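Local coordinates for protein methylglyoxal reductase (NADPH-dependent) (Candida albicans SC5314, PDB 6KWS) that probably catalyses the NADPH-dependent reduction of methylglyoxal, as a member of the NAD(P)-dependent epimerase/dehydratase family, at residues V17-L22 with K43-P48; G73-F78 with N116-V121. The protein carries 1 engineered substitution. All blocks are in the same frame, centred on the assembly; numbering follows the deposited sequence.

Contact 1 of 2, residues V17-L22 with K43-P48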
loop_
_atom_site.group_PDB
_atom_site.type_symbol
_atom_site.label_atom_id
_atom_site.label_comp_id
_atom_site.label_asym_id
_atom_site.label_seq_id
_atom_site.Cartn_x
_atom_site.Cartn_y
_atom_site.Cartn_z
ATOM N N VAL A 17 5.641 8.582 -0.014
ATOM C CA VAL A 17 4.892 9.609 -0.731
ATOM C C VAL A 17 5.305 10.999 -0.250
ATOM O O VAL A 17 5.564 11.911 -1.049
ATOM C CB VAL A 17 3.382 9.369 -0.558
ATOM C CG1 VAL A 17 2.592 10.607 -0.957
ATOM C CG2 VAL A 17 2.945 8.136 -1.371
ATOM N N VAL A 18 5.396 11.168 1.070
ATOM C CA VAL A 18 5.746 12.465 1.636
ATOM C C VAL A 18 7.111 12.919 1.133
ATOM O O VAL A 18 7.277 14.058 0.671
ATOM C CB VAL A 18 5.696 12.397 3.173
ATOM C CG1 VAL A 18 6.407 13.582 3.793
ATOM C CG2 VAL A 18 4.247 12.368 3.636
ATOM N N LYS A 19 8.111 12.034 1.230
ATOM C CA LYS A 19 9.452 12.348 0.741
ATOM C C LYS A 19 9.424 12.751 -0.728
ATOM O O LYS A 19 10.021 13.758 -1.122
ATOM C CB LYS A 19 10.376 11.146 0.947
ATOM C CG LYS A 19 11.811 11.410 0.548
ATOM C CD LYS A 19 12.641 10.143 0.435
ATOM C CE LYS A 19 12.626 9.325 1.744
ATOM N NZ LYS A 19 13.976 8.796 2.168
ATOM N N GLN A 20 8.722 11.983 -1.558
ATOM C CA GLN A 20 8.673 12.339 -2.971
ATOM C C GLN A 20 7.891 13.627 -3.202
ATOM O O GLN A 20 8.296 14.455 -4.026
ATOM C CB GLN A 20 8.086 11.197 -3.783
ATOM C CG GLN A 20 8.837 9.895 -3.618
ATOM C CD GLN A 20 8.511 8.954 -4.733
ATOM O OE1 GLN A 20 8.015 9.381 -5.780
ATOM N NE2 GLN A 20 8.766 7.669 -4.530
ATOM N N LEU A 21 6.775 13.819 -2.485
ATOM C CA LEU A 21 6.037 15.075 -2.595
ATOM C C LEU A 21 6.911 16.268 -2.218
ATOM O O LEU A 21 6.923 17.274 -2.928
ATOM C CB LEU A 21 4.779 15.037 -1.727
ATOM C CG LEU A 21 3.503 14.369 -2.266
ATOM C CD1 LEU A 21 2.426 14.383 -1.205
ATOM C CD2 LEU A 21 2.998 15.041 -3.555
ATOM N N LEU A 22 7.655 16.182 -1.105
ATOM C CA LEU A 22 8.499 17.312 -0.696
ATOM C C LEU A 22 9.518 17.664 -1.764
ATOM O O LEU A 22 9.807 18.846 -1.994
ATOM C CB LEU A 22 9.233 17.010 0.602
ATOM C CG LEU A 22 8.397 17.019 1.864
ATOM C CD1 LEU A 22 9.304 16.691 3.042
ATOM C CD2 LEU A 22 7.670 18.369 2.046
ATOM N N LYS A 43 10.740 15.774 12.344
ATOM C CA LYS A 43 12.164 15.684 12.651
ATOM C C LYS A 43 12.917 14.803 11.650
ATOM O O LYS A 43 14.045 15.130 11.255
ATOM C CB LYS A 43 12.361 15.161 14.068
ATOM C CG LYS A 43 11.983 16.135 15.151
ATOM C CD LYS A 43 12.669 15.734 16.429
ATOM C CE LYS A 43 11.676 15.552 17.552
ATOM N NZ LYS A 43 12.353 15.818 18.848
ATOM N N LEU A 44 12.338 13.664 11.259
ATOM C CA LEU A 44 12.949 12.846 10.212
ATOM C C LEU A 44 13.327 13.686 9.003
ATOM O O LEU A 44 14.415 13.521 8.439
ATOM C CB LEU A 44 11.998 11.722 9.796
ATOM C CG LEU A 44 11.862 10.610 10.845
ATOM C CD1 LEU A 44 10.777 9.592 10.475
ATOM C CD2 LEU A 44 13.204 9.927 11.073
ATOM N N PHE A 45 12.452 14.604 8.593
ATOM C CA PHE A 45 12.717 15.440 7.433
ATOM C C PHE A 45 13.405 16.747 7.799
ATOM O O PHE A 45 13.602 17.594 6.928
ATOM C CB PHE A 45 11.413 15.719 6.672
ATOM C CG PHE A 45 10.880 14.525 5.920
ATOM C CD1 PHE A 45 11.381 14.196 4.667
ATOM C CD2 PHE A 45 9.893 13.725 6.471
ATOM C CE1 PHE A 45 10.900 13.094 3.981
ATOM C CE2 PHE A 45 9.414 12.615 5.795
ATOM C CZ PHE A 45 9.914 12.299 4.548
ATOM N N ASN A 46 13.765 16.924 9.067
ATOM C CA ASN A 46 14.476 18.110 9.532
ATOM C C ASN A 46 13.653 19.374 9.349
ATOM O O ASN A 46 14.175 20.412 8.948
ATOM C CB ASN A 46 15.840 18.243 8.855
ATOM C CG ASN A 46 16.819 17.195 9.338
ATOM O OD1 ASN A 46 17.022 17.031 10.546
ATOM N ND2 ASN A 46 17.423 16.465 8.398
ATOM N N ASN A 47 12.358 19.288 9.657
ATOM C CA ASN A 47 11.435 20.413 9.734
ATOM C C ASN A 47 11.553 21.354 8.521
ATOM O O ASN A 47 11.861 22.556 8.708
ATOM C CB ASN A 47 11.608 21.180 11.039
ATOM C CG ASN A 47 11.691 20.270 12.239
ATOM O OD1 ASN A 47 12.759 19.740 12.559
ATOM N ND2 ASN A 47 10.569 20.089 12.922
ATOM N N PRO A 48 11.326 20.872 7.318
ATOM C CA PRO A 48 11.298 21.780 6.169
ATOM C C PRO A 48 10.105 22.724 6.249
ATOM O O PRO A 48 9.130 22.492 6.972
ATOM C CB PRO A 48 11.191 20.832 4.972
ATOM C CG PRO A 48 10.556 19.617 5.503
ATOM C CD PRO A 48 10.991 19.489 6.938
#

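Contact 2 of 2, residues G73-F78 with N116-V121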
loop_
_atom_site.group_PDB
_atom_site.type_symbol
_atom_site.label_atom_id
_atom_site.label_comp_id
_atom_site.label_asym_id
_atom_site.label_seq_id
_atom_site.Cartn_x
_atom_site.Cartn_y
_atom_site.Cartn_z
ATOM N N GLY A 73 -8.471 25.247 3.370
ATOM C CA GLY A 73 -9.257 25.310 2.153
ATOM C C GLY A 73 -8.453 25.490 0.886
ATOM O O GLY A 73 -9.045 25.485 -0.200
ATOM N N GLU A 74 -7.136 25.642 0.984
ATOM C CA GLU A 74 -6.294 25.766 -0.199
ATOM C C GLU A 74 -5.789 24.416 -0.707
ATOM O O GLU A 74 -5.071 24.371 -1.717
ATOM C CB GLU A 74 -5.107 26.712 0.076
ATOM C CG GLU A 74 -4.002 26.255 1.066
ATOM C CD GLU A 74 -4.483 25.977 2.496
ATOM O OE1 GLU A 74 -3.731 25.310 3.258
ATOM O OE2 GLU A 74 -5.596 26.424 2.861
ATOM N N ALA A 75 -6.140 23.321 -0.030
ATOM C CA ALA A 75 -5.735 21.994 -0.475
ATOM C C ALA A 75 -6.469 21.609 -1.759
ATOM O O ALA A 75 -7.698 21.691 -1.833
ATOM C CB ALA A 75 -6.011 20.970 0.622
ATOM N N LYS A 76 -5.711 21.185 -2.769
ATOM C CA LYS A 76 -6.264 20.736 -4.037
ATOM C C LYS A 76 -6.321 19.221 -4.167
ATOM O O LYS A 76 -7.130 18.712 -4.952
ATOM C CB LYS A 76 -5.441 21.300 -5.196
ATOM C CG LYS A 76 -5.358 22.819 -5.194
ATOM C CD LYS A 76 -6.178 23.399 -6.335
ATOM C CE LYS A 76 -6.346 24.912 -6.220
ATOM N NZ LYS A 76 -5.555 25.645 -7.251
ATOM N N VAL A 77 -5.480 18.498 -3.434
ATOM C CA VAL A 77 -5.354 17.054 -3.556
ATOM C C VAL A 77 -5.494 16.443 -2.177
ATOM O O VAL A 77 -4.928 16.957 -1.205
ATOM C CB VAL A 77 -4.002 16.651 -4.178
ATOM C CG1 VAL A 77 -3.860 15.151 -4.160
ATOM C CG2 VAL A 77 -3.888 17.160 -5.592
ATOM N N PHE A 78 -6.233 15.344 -2.088
ATOM C CA PHE A 78 -6.304 14.561 -0.862
ATOM C C PHE A 78 -5.828 13.140 -1.159
ATOM O O PHE A 78 -6.535 12.367 -1.818
ATOM C CB PHE A 78 -7.720 14.561 -0.293
ATOM C CG PHE A 78 -7.835 13.936 1.087
ATOM C CD1 PHE A 78 -7.798 12.557 1.251
ATOM C CD2 PHE A 78 -8.027 14.729 2.210
ATOM C CE1 PHE A 78 -7.921 11.991 2.505
ATOM C CE2 PHE A 78 -8.163 14.164 3.466
ATOM C CZ PHE A 78 -8.110 12.796 3.614
ATOM N N ASN A 116 -13.810 21.926 -0.268
ATOM C CA ASN A 116 -14.297 22.826 -1.310
ATOM C C ASN A 116 -13.359 22.852 -2.507
ATOM O O ASN A 116 -13.792 22.686 -3.653
ATOM C CB ASN A 116 -14.491 24.224 -0.732
ATOM C CG ASN A 116 -15.866 24.404 -0.122
ATOM O OD1 ASN A 116 -16.066 24.193 1.079
ATOM N ND2 ASN A 116 -16.833 24.784 -0.955
ATOM N N ASN A 117 -12.070 23.024 -2.260
ATOM C CA ASN A 117 -11.106 23.116 -3.339
ATOM C C ASN A 117 -10.478 21.787 -3.713
ATOM O O ASN A 117 -9.628 21.762 -4.610
ATOM C CB ASN A 117 -10.007 24.099 -2.972
ATOM C CG ASN A 117 -10.438 25.516 -3.159
ATOM O OD1 ASN A 117 -11.058 26.103 -2.271
ATOM N ND2 ASN A 117 -10.136 26.082 -4.333
ATOM N N ILE A 118 -10.861 20.694 -3.049
ATOM C CA ILE A 118 -10.280 19.382 -3.329
ATOM C C ILE A 118 -10.758 18.936 -4.707
ATOM O O ILE A 118 -11.953 18.707 -4.914
ATOM C CB ILE A 118 -10.653 18.354 -2.255
ATOM C CG1 ILE A 118 -9.959 18.655 -0.920
ATOM C CG2 ILE A 118 -10.290 16.971 -2.723
ATOM C CD1 ILE A 118 -8.444 18.627 -1.000
ATOM N N GLU A 119 -9.822 18.813 -5.651
ATOM C CA GLU A 119 -10.139 18.440 -7.019
ATOM C C GLU A 119 -9.730 17.019 -7.372
ATOM O O GLU A 119 -10.293 16.442 -8.313
ATOM C CB GLU A 119 -9.464 19.408 -7.989
ATOM C CG GLU A 119 -9.963 20.824 -7.833
ATOM C CD GLU A 119 -8.864 21.883 -8.037
ATOM O OE1 GLU A 119 -7.903 21.628 -8.807
ATOM O OE2 GLU A 119 -8.977 22.970 -7.421
ATOM N N LYS A 120 -8.777 16.441 -6.645
ATOM C CA LYS A 120 -8.326 15.089 -6.921
ATOM C C LYS A 120 -8.204 14.349 -5.601
ATOM O O LYS A 120 -7.772 14.917 -4.598
ATOM C CB LYS A 120 -6.999 15.085 -7.709
ATOM C CG LYS A 120 -7.232 15.244 -9.219
ATOM C CD LYS A 120 -5.994 15.764 -9.923
ATOM C CE LYS A 120 -6.256 16.127 -11.381
ATOM N NZ LYS A 120 -6.009 14.953 -12.253
ATOM N N VAL A 121 -8.627 13.091 -5.602
ATOM C CA VAL A 121 -8.567 12.234 -4.428
ATOM C C VAL A 121 -7.926 10.922 -4.843
ATOM O O VAL A 121 -8.358 10.305 -5.824
ATOM C CB VAL A 121 -9.968 11.998 -3.835
ATOM C CG1 VAL A 121 -9.906 10.988 -2.718
ATOM C CG2 VAL A 121 -10.541 13.317 -3.337
#

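Contact 1 of 2, residues V17-L22 with K43-P48
The phenyl ring of F45 reaches into the row of side chains formed by V18, K19 and L22 on one flank of helix 12-23, and this insertion is the tight part of the contact. The chi1 of F45, -72°, which places CG beside the backbone N, aims the ring at the helix. K19 CB lies at the ring edge, in plane, 3.6 Å from F45 CE1. V18 CG1 meets the far end of the ring obliquely, 3.7 Å from F45 CE2. L22 CD1 makes an off-centre CH-pi contact, 4.1 Å from the F45 ring centroid and 29° off its normal. F203 adds an edge-to-face partner from outside the two segments. The pairing joins helix 12-23, which follows the first strand of the Rossmann fold, to the turn that leaves helix 35-44. A Schellman motif closes the latter helix, with N46 at positive phi and its N hydrogen-bonded to K43 O (2.8 Å). Beyond this turn the packing is thinner. P48 CG approaches only L22 CD1, at 4.0 Å, beside the exposed N46 and N47. On the K19 side the aliphatic base stays against F45 while the bent chain leads NZ away to a hydrogen bond with S202 O.

Contact 2 of 2, residues G73-F78 with N116-V121
Strands 75-80 and 120-124 are parallel neighbours in the central Rossmann sheet, linked by a beta-alpha-beta crossover through helix 92-114, and this contact is where the two strands begin to pair. V77 is bridged to K120 and F78 to V121. The ladder opens at K76 O, which accepts two backbone donors: E119 N at 2.8 Å, tilted 29° from the carbonyl plane, and K120 N in a longer bond of 3.3 Å that runs nearly along the C=O axis. Two residues on from K76, F78 N donates to K120 O over 3.0 Å with an N-H...O angle of 166°. CA-H...O contacts supplement these, V77 CA lying 3.4 Å from K120 O and V121 CA 3.3 Å from F78 O. On the face that carries F78 and V121, I118 turns its CD1 to A75 CB (3.7 Å) and, more loosely, to the CB of F78. The F78 ring, with CG anti to the backbone N (chi1 -172°), leads away from strand 120-124 toward V107 and I111 of helix 92-114 and meets F65 edge-to-face. V77 and K120 occupy the other face, where V77 packs on V4. At the entrance to the ladder, K76 and E119 run alongside each other in the same direction; K76 NZ stays 4.3 Å from E119 OE2, too far for a salt bridge. The chemistry is therefore mainly that of backbone pairing with apolar packing on the face turned to helix 92-114, while the lysine and glutamate may add a modest electrostatic attraction at the start of the two strands.

In the fold
Contact 1 closes before contact 2 opens along the chain, and both lie in the part of the chain assigned to the NAD-dependent epimerase/dehydratase family, a Rossmann-type fold. Their centres are 20 Å apart and their nearest atoms about 7 Å, so they do not touch. Contact 2 is made within the central sheet, whereas contact 1 packs helix 12-23, beside the sheet, against the turn after helix 35-44. Helix 12-23 connects the two regions: V17 and L21 pack on L79 of strand 75-80, and L21 also reaches V4 and V6 of strand 3-7, the sheet neighbour of 75-80. Both contacts come within about 7 to 8 Å, between side chains, of residues seen to bind NADPH, with L81 near each, which places both near, but not in, the cofactor site.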